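Side-chain contact in 4-hydroxy-tetrahydrodipicolinate synthase (Methylacidiphilum fumariolicum SolV, PDB 6T3T), which probably catalyses the condensation of pyruvate with aspartate beta-semialdehyde to 4-hydroxy-tetrahydrodipicolinate, a step in lysine biosynthesis: residues L237-L240 / F241-L244. Sequence-based numbering, arbitrary orientation.
Sequences LYPL and FRDL
The last turns of helix 227-243, in the helical region that follows the eighth strand of the TIM barrel, bring Leu237 over Phe241 and Pro239 under the guanidinium of Arg242. Leu237 lays CB on one face of the Phe241 ring as a CH-pi contact, 3.9 Å from the centroid and nearer the rim, where Phe241 CZ is 3.6 Å from Leu237 CB. With CG set anti to its carbonyl carbon (chi1 -70°), Phe241 swings its ring back along the helix beneath Leu237. Four i to i+4 backbone bonds run through these turns, among them Arg242 N to Tyr238 O at 2.9 Å and Asp243 N to Pro239 O at 3.0 Å. The helix is kinked where the N atoms of Pro239, which has no N-H, and of Leu240 make no bond to the turn before. The Arg242 chain bends at chi3 (54°), turning one guanidinium face to Pro239, with Pro239 CA over its centre and Pro239 CB 3.6 Å from Arg242 NH1. Arg242 NH1, in the guanidinium plane, bonds Asp243 OD2 at 3.2 Å in a salt bridge, from above the carboxylate plane; Thr285 of helix 276-295 also bonds this oxygen. A leucine in place of Arg242 would probably cost Asp243 the NH1 bond and Pro239 its flat cover. Leu240 CG meets Leu244 CD1 at 4.1 Å, while the Tyr238 hydroxyl is hydrogen-bonded to Asp169 of the second subunit.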
ATOM      1  N   LEU A 237      10.833   5.107  26.343  1.00 15.76           N
ATOM      2  CA  LEU A 237      11.668   4.442  25.357  1.00 16.41           C
ATOM      3  C   LEU A 237      11.236   4.693  23.918  1.00 16.16           C
ATOM      4  O   LEU A 237      12.033   4.437  23.011  1.00 16.97           O
ATOM      5  CB  LEU A 237      11.664   2.932  25.595  1.00 13.59           C
ATOM      6  CG  LEU A 237      12.478   2.471  26.804  1.00 15.93           C
ATOM      7  CD1 LEU A 237      12.038   1.068  27.144  1.00 12.20           C
ATOM      8  CD2 LEU A 237      13.955   2.512  26.505  1.00 14.00           C
ATOM      9  N   TYR A 238      10.014   5.194  23.688  1.00 16.17           N
ATOM     10  CA  TYR A 238       9.453   5.223  22.334  1.00 18.35           C
ATOM     11  C   TYR A 238      10.338   5.908  21.291  1.00 15.40           C
ATOM     12  O   TYR A 238      10.475   5.361  20.181  1.00 17.21           O
ATOM     13  CB  TYR A 238       8.049   5.861  22.338  1.00 16.64           C
ATOM     14  CG  TYR A 238       7.515   5.836  20.933  1.00 17.38           C
ATOM     15  CD1 TYR A 238       7.132   4.633  20.343  1.00 15.72           C
ATOM     16  CD2 TYR A 238       7.511   6.975  20.148  1.00 17.92           C
ATOM     17  CE1 TYR A 238       6.703   4.585  19.041  1.00 16.96           C
ATOM     18  CE2 TYR A 238       7.075   6.941  18.839  1.00 18.96           C
ATOM     19  CZ  TYR A 238       6.676   5.745  18.293  1.00 22.96           C
ATOM     20  OH  TYR A 238       6.262   5.711  16.985  1.00 25.22           O
ATOM     21  N   PRO A 239      10.923   7.086  21.537  1.00 19.06           N
ATOM     22  CA  PRO A 239      11.795   7.673  20.505  1.00 17.30           C
ATOM     23  C   PRO A 239      13.002   6.811  20.175  1.00 18.29           C
ATOM     24  O   PRO A 239      13.417   6.758  19.004  1.00 16.62           O
ATOM     25  CB  PRO A 239      12.196   9.018  21.114  1.00 18.03           C
ATOM     26  CG  PRO A 239      10.982   9.376  21.979  1.00 20.41           C
ATOM     27  CD  PRO A 239      10.654   8.056  22.621  1.00 18.94           C
ATOM     28  N   LEU A 240      13.556   6.102  21.156  1.00 14.61           N
ATOM     29  CA  LEU A 240      14.594   5.123  20.835  1.00 15.57           C
ATOM     30  C   LEU A 240      14.036   3.998  19.960  1.00 15.93           C
ATOM     31  O   LEU A 240      14.649   3.627  18.954  1.00 15.58           O
ATOM     32  CB  LEU A 240      15.231   4.562  22.114  1.00 14.98           C
ATOM     33  CG  LEU A 240      16.339   3.530  21.777  1.00 18.93           C
ATOM     34  CD1 LEU A 240      17.594   4.193  21.247  1.00 21.22           C
ATOM     35  CD2 LEU A 240      16.663   2.646  22.965  1.00 20.99           C
ATOM     36  N   PHE A 241      12.861   3.451  20.326  1.00 14.26           N
ATOM     37  CA  PHE A 241      12.244   2.403  19.509  1.00 14.54           C
ATOM     38  C   PHE A 241      12.122   2.832  18.057  1.00 17.37           C
ATOM     39  O   PHE A 241      12.342   2.027  17.139  1.00 16.54           O
ATOM     40  CB  PHE A 241      10.859   2.042  20.026  1.00 15.15           C
ATOM     41  CG  PHE A 241      10.854   1.306  21.327  1.00 16.89           C
ATOM     42  CD1 PHE A 241      12.023   0.728  21.837  1.00 16.65           C
ATOM     43  CD2 PHE A 241       9.678   1.194  22.045  1.00 13.08           C
ATOM     44  CE1 PHE A 241      12.013   0.053  23.065  1.00 17.63           C
ATOM     45  CE2 PHE A 241       9.649   0.523  23.287  1.00 15.75           C
ATOM     46  CZ  PHE A 241      10.823  -0.061  23.792  1.00 15.13           C
ATOM     47  N   ARG A 242      11.711   4.088  17.841  1.00 16.10           N
ATOM     48  CA  ARG A 242      11.574   4.669  16.510  1.00 17.73           C
ATOM     49  C   ARG A 242      12.923   4.772  15.795  1.00 20.12           C
ATOM     50  O   ARG A 242      13.070   4.348  14.642  1.00 17.83           O
ATOM     51  CB  ARG A 242      10.917   6.047  16.671  1.00 20.47           C
ATOM     52  CG  ARG A 242      10.291   6.753  15.503  1.00 27.25           C
ATOM     53  CD  ARG A 242      10.124   8.246  15.936  1.00 31.81           C
ATOM     54  NE  ARG A 242      11.408   8.810  16.411  1.00 29.76           N
ATOM     55  CZ  ARG A 242      11.556   9.739  17.365  1.00 27.48           C
ATOM     56  NH1 ARG A 242      12.775  10.140  17.703  1.00 26.08           N
ATOM     57  NH2 ARG A 242      10.501  10.264  17.986  1.00 24.31           N
ATOM     58  N   ASP A 243      13.921   5.351  16.456  1.00 17.41           N
ATOM     59  CA  ASP A 243      15.193   5.584  15.790  1.00 17.39           C
ATOM     60  C   ASP A 243      16.035   4.319  15.625  1.00 18.32           C
ATOM     61  O   ASP A 243      16.965   4.321  14.814  1.00 18.31           O
ATOM     62  CB  ASP A 243      15.966   6.670  16.533  1.00 18.21           C
ATOM     63  CG  ASP A 243      15.403   8.027  16.244  1.00 25.93           C
ATOM     64  OD1 ASP A 243      14.640   8.114  15.259  1.00 25.06           O
ATOM     65  OD2 ASP A 243      15.689   8.994  16.975  1.00 30.32           O
ATOM     66  N   LEU A 244      15.721   3.232  16.325  1.00 20.98           N
ATOM     67  CA  LEU A 244      16.391   1.970  16.009  1.00 17.02           C
ATOM     68  C   LEU A 244      15.931   1.387  14.684  1.00 21.72           C
ATOM     69  O   LEU A 244      16.488   0.361  14.259  1.00 15.96           O
ATOM     70  CB  LEU A 244      16.153   0.956  17.118  1.00 18.63           C
ATOM     71  CG  LEU A 244      16.962   1.274  18.383  1.00 17.32           C
ATOM     72  CD1 LEU A 244      16.651   0.235  19.442  1.00 17.45           C
ATOM     73  CD2 LEU A 244      18.459   1.313  18.070  1.00 18.41           C
TER